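Local structure of farnesyltransferase, putative (Trypanosoma cruzi, 3WCA) at residues A[56-59]-A[60-64]; A[158-161]-A[162-166]; A[192-195]-A[196-200]. The protein probably catalyses the NAD(P)H-dependent condensation of two farnesyl diphosphate molecules to squalene, with magnesium as cofactor, in the pathway to lanosterol. The protein carries 1 engineered substitution. One frame throughout, in Å; residues are numbered along the deposited sequence.

Contact 1 (A[56-59]-A[60-64])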
loop_
_atom_site.group_PDB
_atom_site.type_symbol
_atom_site.label_atom_id
_atom_site.label_comp_id
_atom_site.label_asym_id
_atom_site.label_seq_id
_atom_site.Cartn_x
_atom_site.Cartn_y
_atom_site.Cartn_z
ATOM N N ALA A 56 16.512 8.921 -0.136
ATOM C CA ALA A 56 16.569 7.487 0.102
ATOM C C ALA A 56 15.204 6.835 -0.149
ATOM O O ALA A 56 15.111 5.795 -0.809
ATOM C CB ALA A 56 17.023 7.223 1.522
ATOM N N VAL A 57 14.149 7.445 0.382
ATOM C CA VAL A 57 12.804 6.915 0.202
ATOM C C VAL A 57 12.364 7.016 -1.262
ATOM O O VAL A 57 11.711 6.108 -1.782
ATOM C CB VAL A 57 11.804 7.638 1.122
ATOM C CG1 VAL A 57 10.377 7.331 0.712
ATOM C CG2 VAL A 57 12.032 7.196 2.549
ATOM N N CYS A 58 12.732 8.099 -1.938
ATOM C CA CYS A 58 12.359 8.239 -3.342
ATOM C C CYS A 58 12.991 7.158 -4.225
ATOM O O CYS A 58 12.345 6.620 -5.130
ATOM C CB CYS A 58 12.765 9.605 -3.878
ATOM S SG CYS A 58 12.571 9.715 -5.649
ATOM N N ILE A 59 14.260 6.857 -3.967
ATOM C CA ILE A 59 14.974 5.839 -4.731
ATOM C C ILE A 59 14.432 4.453 -4.392
ATOM O O ILE A 59 14.321 3.587 -5.260
ATOM C CB ILE A 59 16.485 5.880 -4.423
ATOM C CG1 ILE A 59 17.036 7.256 -4.771
ATOM C CG2 ILE A 59 17.216 4.787 -5.208
ATOM C CD1 ILE A 59 16.638 7.726 -6.163
ATOM N N PHE A 60 14.124 4.261 -3.112
ATOM C CA PHE A 60 13.564 3.020 -2.602
ATOM C C PHE A 60 12.265 2.711 -3.346
ATOM O O PHE A 60 12.042 1.588 -3.813
ATOM C CB PHE A 60 13.283 3.183 -1.109
ATOM C CG PHE A 60 12.581 2.017 -0.481
ATOM C CD1 PHE A 60 12.936 0.707 -0.813
ATOM C CD2 PHE A 60 11.638 2.225 0.531
ATOM C CE1 PHE A 60 12.368 -0.384 -0.136
ATOM C CE2 PHE A 60 11.066 1.148 1.212
ATOM C CZ PHE A 60 11.438 -0.168 0.878
ATOM N N TYR A 61 11.416 3.730 -3.451
ATOM C CA TYR A 61 10.137 3.612 -4.129
ATOM C C TYR A 61 10.285 3.296 -5.610
ATOM O O TYR A 61 9.522 2.503 -6.152
ATOM C CB TYR A 61 9.336 4.906 -3.968
ATOM C CG TYR A 61 8.084 4.952 -4.813
ATOM C CD1 TYR A 61 6.866 4.476 -4.328
ATOM C CD2 TYR A 61 8.133 5.429 -6.123
ATOM C CE1 TYR A 61 5.721 4.473 -5.130
ATOM C CE2 TYR A 61 7.002 5.427 -6.936
ATOM C CZ TYR A 61 5.800 4.947 -6.437
ATOM O OH TYR A 61 4.700 4.924 -7.268
ATOM N N LEU A 62 11.248 3.914 -6.278
ATOM C CA LEU A 62 11.410 3.661 -7.703
ATOM C C LEU A 62 11.930 2.251 -7.978
ATOM O O LEU A 62 11.543 1.614 -8.960
ATOM C CB LEU A 62 12.318 4.716 -8.324
ATOM C CG LEU A 62 11.699 6.123 -8.382
ATOM C CD1 LEU A 62 12.742 7.139 -8.868
ATOM C CD2 LEU A 62 10.497 6.110 -9.323
ATOM N N VAL A 63 12.800 1.754 -7.108
ATOM C CA VAL A 63 13.313 0.404 -7.272
ATOM C C VAL A 63 12.128 -0.572 -7.238
ATOM O O VAL A 63 11.966 -1.389 -8.145
ATOM C CB VAL A 63 14.311 0.041 -6.144
ATOM C CG1 VAL A 63 14.557 -1.461 -6.121
ATOM C CG2 VAL A 63 15.624 0.784 -6.358
ATOM N N LEU A 64 11.294 -0.462 -6.204
ATOM C CA LEU A 64 10.138 -1.339 -6.047
ATOM C C LEU A 64 9.139 -1.119 -7.172
ATOM O O LEU A 64 8.453 -2.050 -7.613
ATOM C CB LEU A 64 9.454 -1.094 -4.693
ATOM C CG LEU A 64 10.323 -1.281 -3.444
ATOM C CD1 LEU A 64 9.437 -1.237 -2.202
ATOM C CD2 LEU A 64 11.065 -2.625 -3.516
#
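V57 O accepts a hydrogen bond from the backbone N of Y61, the N-to-O distance being 2.9 Å and the angle at the hydrogen 160°. The neighbouring carbonyls repeat the pattern: F60 N reaches A56 O at 2.9 Å, V63 N reaches I59 O at 3.0 Å, and L62 N reaches C58 O at 3.1 Å. Four successive bonds from residue i+4 to residue i mark regular alpha helix, and they satisfy these peptide groups in surroundings that are almost wholly buried. Side-chain carbons crowd round the same oxygens. V63 CG2 comes to 3.3 Å from I59 O, and L62 CG lies 3.4 Å from C58 O. L62 has its CG beside the backbone N (chi1 -69°), which tilts the isobutyl group back over the preceding turn and brings CD1 to 4.1 Å from C58 SG. Cysteine suits this spot: its small, weakly polar sulfur meets L62 CD1, and the residue also packs on Y32 of helix 26-38. The branched I59 and V63 touch only loosely, at 4.5 Å between their CG2 atoms.

Helix 51-72 belongs to the all-alpha fold of the squalene and phytoene synthases, and its later turns carry D68, E71 and D72, the magnesium ligands, within the aspartate-rich DxxED sequence. Y61 stands about two turns earlier and touches the farnesyl thiodiphosphate. With CG anti to N (chi1 171°), its ring swings clear of the helix, with C58 O near the ring plane, at its edge; F42 stacks on it. F60 likewise leads its ring outward, against I132 and L175 of helices 126-147 and 154-179, where a large apolar group fills the seam.

Contact 2 (A[158-161]-A[162-166])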
loop_
_atom_site.group_PDB
_atom_site.type_symbol
_atom_site.label_atom_id
_atom_site.label_comp_id
_atom_site.label_asym_id
_atom_site.label_seq_id
_atom_site.Cartn_x
_atom_site.Cartn_y
_atom_site.Cartn_z
ATOM N N ASP A 158 -3.028 -12.175 3.035
ATOM C CA ASP A 158 -2.109 -11.525 3.961
ATOM C C ASP A 158 -0.645 -11.620 3.550
ATOM O O ASP A 158 0.090 -10.634 3.629
ATOM C CB ASP A 158 -2.268 -12.118 5.357
ATOM C CG ASP A 158 -3.446 -11.534 6.096
ATOM O OD1 ASP A 158 -4.393 -11.078 5.433
ATOM O OD2 ASP A 158 -3.431 -11.536 7.337
ATOM N N LEU A 159 -0.210 -12.798 3.113
ATOM C CA LEU A 159 1.186 -12.958 2.727
ATOM C C LEU A 159 1.516 -12.148 1.481
ATOM O O LEU A 159 2.578 -11.527 1.406
ATOM C CB LEU A 159 1.533 -14.441 2.517
ATOM C CG LEU A 159 2.998 -14.767 2.180
ATOM C CD1 LEU A 159 3.913 -14.330 3.335
ATOM C CD2 LEU A 159 3.145 -16.286 1.897
ATOM N N TYR A 160 0.615 -12.146 0.504
ATOM C CA TYR A 160 0.858 -11.377 -0.713
ATOM C C TYR A 160 0.936 -9.876 -0.381
ATOM O O TYR A 160 1.753 -9.152 -0.955
ATOM C CB TYR A 160 -0.239 -11.619 -1.760
ATOM C CG TYR A 160 -0.040 -10.804 -3.021
ATOM C CD1 TYR A 160 0.899 -11.184 -3.981
ATOM C CD2 TYR A 160 -0.749 -9.615 -3.227
ATOM C CE1 TYR A 160 1.133 -10.395 -5.115
ATOM C CE2 TYR A 160 -0.524 -8.819 -4.352
ATOM C CZ TYR A 160 0.419 -9.212 -5.290
ATOM O OH TYR A 160 0.659 -8.422 -6.394
ATOM N N CYS A 161 0.080 -9.419 0.532
ATOM C CA CYS A 161 0.081 -8.022 0.937
ATOM C C CYS A 161 1.406 -7.715 1.617
ATOM O O CYS A 161 1.956 -6.621 1.465
ATOM C CB CYS A 161 -1.087 -7.719 1.894
ATOM S SG CYS A 161 -2.701 -7.628 1.058
ATOM N N HIS A 162 1.915 -8.692 2.364
ATOM C CA HIS A 162 3.188 -8.544 3.059
ATOM C C HIS A 162 4.308 -8.281 2.054
ATOM O O HIS A 162 5.085 -7.339 2.213
ATOM C CB HIS A 162 3.503 -9.812 3.863
ATOM C CG HIS A 162 4.922 -9.901 4.330
ATOM N ND1 HIS A 162 5.432 -9.089 5.320
ATOM C CD2 HIS A 162 5.943 -10.699 3.931
ATOM C CE1 HIS A 162 6.708 -9.383 5.512
ATOM N NE2 HIS A 162 7.042 -10.356 4.681
ATOM N N TYR A 163 4.371 -9.103 1.013
ATOM C CA TYR A 163 5.402 -8.974 -0.009
ATOM C C TYR A 163 5.376 -7.683 -0.815
ATOM O O TYR A 163 6.432 -7.171 -1.188
ATOM C CB TYR A 163 5.336 -10.138 -1.017
ATOM C CG TYR A 163 5.731 -11.515 -0.490
ATOM C CD1 TYR A 163 6.951 -11.724 0.155
ATOM C CD2 TYR A 163 4.893 -12.614 -0.678
ATOM C CE1 TYR A 163 7.330 -13.003 0.599
ATOM C CE2 TYR A 163 5.255 -13.890 -0.241
ATOM C CZ TYR A 163 6.470 -14.081 0.395
ATOM O OH TYR A 163 6.812 -15.346 0.827
ATOM N N VAL A 164 4.189 -7.158 -1.110
ATOM C CA VAL A 164 4.141 -5.966 -1.933
ATOM C C VAL A 164 3.876 -4.656 -1.215
ATOM O O VAL A 164 3.964 -3.602 -1.841
ATOM C CB VAL A 164 3.108 -6.117 -3.092
ATOM C CG1 VAL A 164 3.420 -7.397 -3.903
ATOM C CG2 VAL A 164 1.677 -6.146 -2.533
ATOM N N ALA A 165 3.573 -4.723 0.079
ATOM C CA ALA A 165 3.273 -3.533 0.864
ATOM C C ALA A 165 3.799 -3.613 2.297
ATOM O O ALA A 165 4.377 -2.656 2.810
ATOM C CB ALA A 165 1.769 -3.301 0.880
ATOM N N GLY A 166 3.580 -4.747 2.947
ATOM C CA GLY A 166 4.056 -4.904 4.308
ATOM C C GLY A 166 5.565 -4.703 4.399
ATOM O O GLY A 166 6.070 -4.148 5.383
#
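L159 and Y163 stand one turn apart on helix 154-179, where its alpha-helical bonding gives way to a wider pi-type turn at 162-166. Y163 can be followed outward. Its CB is 3.7 Å from Y160 O, and CG lies equally far from L159 O. CD2 comes closer, 3.3 Å from that same L159 O, which already takes the backbone N-H of Y163. Further along, CE2 meets L159 CG at 3.4 Å, and CZ and OH pass the leucine methyls. The leucine's CG stands opposite its own N (chi1 -177°), which carries the forked end obliquely across that end of the tyrosine.

Y160 faces the magnesium site. V164 CG1 sits over one face of its ring in a CH-pi contact, 4.2 Å from the centroid, while F146 meets the ring edge-to-face and OH hydrogen-bonds to OE2 of E71, a magnesium ligand. A tyrosine thus joins apolar packing to a second-shell hydrogen bond that probably steadies the carboxylate. D158 OD1 forms a salt bridge with K202 NZ, and H162 ND1 hydrogen-bonds to N194 OD1, both partners on helix 191-207.

In the wide turn A165, which touches the farnesyl ligand, and G166, where H162 CA bars a side-chain carbon and glycine fits, both turn their N-H groups to C161 O: A165 N weakly at 2.9 Å and 130°, G166 N also at 2.9 Å but nearly straight, 168°.

Contact 3 (A[192-195]-A[196-200]); sequences NANH and MGLFL. With FPS (S-[(2E,6E)-3,7,11-trimethyldodeca-2,6,10-trienyl] trihydrogen thiodiphosphate), chain E.
N194 and L198 cross obliquely one turn apart, the asparagine amide resting against the forked end of the leucine. ND2 is 3.7 Å from L198 CD1, and the same methyl lies 3.3 Å from N194 O, the carbonyl that receives the backbone N-H of L198. Turning CG away from the backbone N (chi1 -175°) carries the N194 amide forward along the helix to L198. Its OD1 is already engaged by H162 of the preceding helix, which fixes the amide's rotation. H195 turns elsewhere: its ring has the CA of N192 at one edge, in the ring plane, stacks on H263 and hydrogen-bonds through ND1 to ND1 of H260.

M196 meets the isoprenoid tail with CB and CE: CB lies 3.6 Å from FPS C15, and bends at chi2 (-88°) and chi3 (-65°) bring CE back to 3.8 Å from C14, both terminal methyls of the ligand. A193 O is 3.7 Å from the same C15. At G197 there is no side chain, and the lipid runs close over the backbone, with C10 3.7 Å from G197 CA. L200 continues the apolar strip one turn on, its CD1 3.8 Å from FPS C8. A193, M196, G197 and L200 thus form one helical face suited to a hydrocarbon tail, far from the magnesium site.

Helix 191-207 lies among other helices of this strand-free fold: helix 154-179 packs on it through C161, H170 and T173, helix 261-269 through V264 and Y267 against M196, and helix 274-294 through Q284 and A287 against F199 and L200.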
loop_
_atom_site.group_PDB
_atom_site.type_symbol
_atom_site.label_atom_id
_atom_site.label_comp_id
_atom_site.label_asym_id
_atom_site.label_seq_id
_atom_site.Cartn_x
_atom_site.Cartn_y
_atom_site.Cartn_z
ATOM N N ASN A 192 3.889 -4.262 13.551
ATOM C CA ASN A 192 3.061 -3.093 13.313
ATOM C C ASN A 192 3.425 -2.360 12.034
ATOM O O ASN A 192 2.574 -1.727 11.427
ATOM C CB ASN A 192 3.107 -2.143 14.510
ATOM C CG ASN A 192 2.376 -2.708 15.705
ATOM O OD1 ASN A 192 1.561 -3.618 15.556
ATOM N ND2 ASN A 192 2.647 -2.173 16.891
ATOM N N ALA A 193 4.676 -2.457 11.608
ATOM C CA ALA A 193 5.080 -1.797 10.369
ATOM C C ALA A 193 4.402 -2.541 9.221
ATOM O O ALA A 193 3.975 -1.935 8.238
ATOM C CB ALA A 193 6.586 -1.847 10.205
ATOM N N ASN A 194 4.305 -3.858 9.365
ATOM C CA ASN A 194 3.676 -4.703 8.363
ATOM C C ASN A 194 2.175 -4.411 8.327
ATOM O O ASN A 194 1.564 -4.396 7.259
ATOM C CB ASN A 194 3.904 -6.183 8.693
ATOM C CG ASN A 194 3.370 -7.098 7.624
ATOM O OD1 ASN A 194 3.926 -7.184 6.528
ATOM N ND2 ASN A 194 2.272 -7.779 7.926
ATOM N N HIS A 195 1.584 -4.216 9.501
ATOM C CA HIS A 195 0.172 -3.887 9.589
ATOM C C HIS A 195 -0.077 -2.581 8.814
ATOM O O HIS A 195 -1.046 -2.468 8.070
ATOM C CB HIS A 195 -0.240 -3.690 11.049
ATOM C CG HIS A 195 -0.526 -4.964 11.781
ATOM N ND1 HIS A 195 -1.608 -5.765 11.485
ATOM C CD2 HIS A 195 0.121 -5.568 12.807
ATOM C CE1 HIS A 195 -1.617 -6.807 12.299
ATOM N NE2 HIS A 195 -0.578 -6.711 13.110
ATOM N N MET A 196 0.807 -1.602 8.997
ATOM C CA MET A 196 0.691 -0.308 8.324
ATOM C C MET A 196 0.617 -0.520 6.815
ATOM O O MET A 196 -0.234 0.055 6.148
ATOM C CB MET A 196 1.894 0.585 8.675
ATOM C CG MET A 196 1.877 1.148 10.111
ATOM S SD MET A 196 0.968 2.735 10.236
ATOM C CE MET A 196 2.045 3.765 9.202
ATOM N N GLY A 197 1.504 -1.360 6.285
ATOM C CA GLY A 197 1.493 -1.629 4.863
ATOM C C GLY A 197 0.231 -2.363 4.426
ATOM O O GLY A 197 -0.334 -2.063 3.372
ATOM N N LEU A 198 -0.226 -3.314 5.241
ATOM C CA LEU A 198 -1.414 -4.077 4.889
ATOM C C LEU A 198 -2.671 -3.240 4.864
ATOM O O LEU A 198 -3.512 -3.428 3.991
ATOM C CB LEU A 198 -1.603 -5.271 5.833
ATOM C CG LEU A 198 -1.066 -6.598 5.279
ATOM C CD1 LEU A 198 0.408 -6.460 4.982
ATOM C CD2 LEU A 198 -1.305 -7.729 6.283
ATOM N N PHE A 199 -2.804 -2.308 5.801
ATOM C CA PHE A 199 -3.986 -1.466 5.823
ATOM C C PHE A 199 -4.102 -0.677 4.533
ATOM O O PHE A 199 -5.192 -0.548 3.979
ATOM C CB PHE A 199 -3.966 -0.495 7.003
ATOM C CG PHE A 199 -5.264 0.272 7.171
ATOM C CD1 PHE A 199 -6.469 -0.410 7.358
ATOM C CD2 PHE A 199 -5.284 1.664 7.130
ATOM C CE1 PHE A 199 -7.674 0.278 7.501
ATOM C CE2 PHE A 199 -6.485 2.371 7.270
ATOM C CZ PHE A 199 -7.678 1.687 7.456
ATOM N N LEU A 200 -2.981 -0.148 4.050
ATOM C CA LEU A 200 -3.006 0.621 2.816
ATOM C C LEU A 200 -3.288 -0.263 1.606
ATOM O O LEU A 200 -4.145 0.056 0.785
ATOM C CB LEU A 200 -1.672 1.357 2.577
ATOM C CG LEU A 200 -1.140 2.359 3.614
ATOM C CD1 LEU A 200 0.043 3.140 2.999
ATOM C CD2 LEU A 200 -2.248 3.322 4.031
HETATM C C1 FPS E . 0.330 1.698 -4.435
HETATM S S1 FPS E . 1.374 2.910 -5.383
HETATM C C2 FPS E . 1.136 1.138 -3.224
HETATM C C3 FPS E . 0.721 0.803 -1.939
HETATM C C4 FPS E . -0.701 0.921 -1.438
HETATM C C5 FPS E . 1.781 0.305 -0.983
HETATM C C6 FPS E . 2.777 1.351 -0.393
HETATM C C7 FPS E . 2.992 0.979 1.058
HETATM C C8 FPS E . 3.484 1.761 2.030
HETATM C C10 FPS E . 3.604 1.116 3.425
HETATM C C9 FPS E . 3.919 3.216 1.817
HETATM C C11 FPS E . 3.477 2.127 4.541
HETATM C C12 FPS E . 4.086 1.553 5.794
HETATM C C13 FPS E . 4.717 2.261 6.757
HETATM C C14 FPS E . 4.910 3.783 6.709
HETATM C C15 FPS E . 5.262 1.493 7.958
HETATM P PA FPS E . 0.843 4.849 -4.890
HETATM O O1A FPS E . 0.876 5.029 -3.346
HETATM O O2A FPS E . 1.847 5.766 -5.542
HETATM O O3A FPS E . -0.552 5.427 -5.619
HETATM P PB FPS E . -2.139 4.866 -5.802
HETATM O O1B FPS E . -3.169 5.999 -5.513
HETATM O O2B FPS E . -2.352 4.429 -7.296
HETATM O O3B FPS E . -2.438 3.726 -4.743
#

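Overall arrangement
From the N terminus the contacts follow in series, on helices 51-72, 154-179 and 191-207; each joins successive turns of one helix, so none closes a long loop and none nests or crosses. Contact 1 stands apart, its centre about 17 Å from that of contact 2 and 18 Å from that of contact 3. Contacts 2 and 3, with centres about 9 Å apart, touch directly, their helices being consecutive in the chain: A165 CB packs on G197 O and C161 on L198. All three contribute to the farnesyl pocket, through Y61, through A165, and through the apolar face of 192-200, while contact 2 also borders the magnesium site formed by the later turns of helix 51-72.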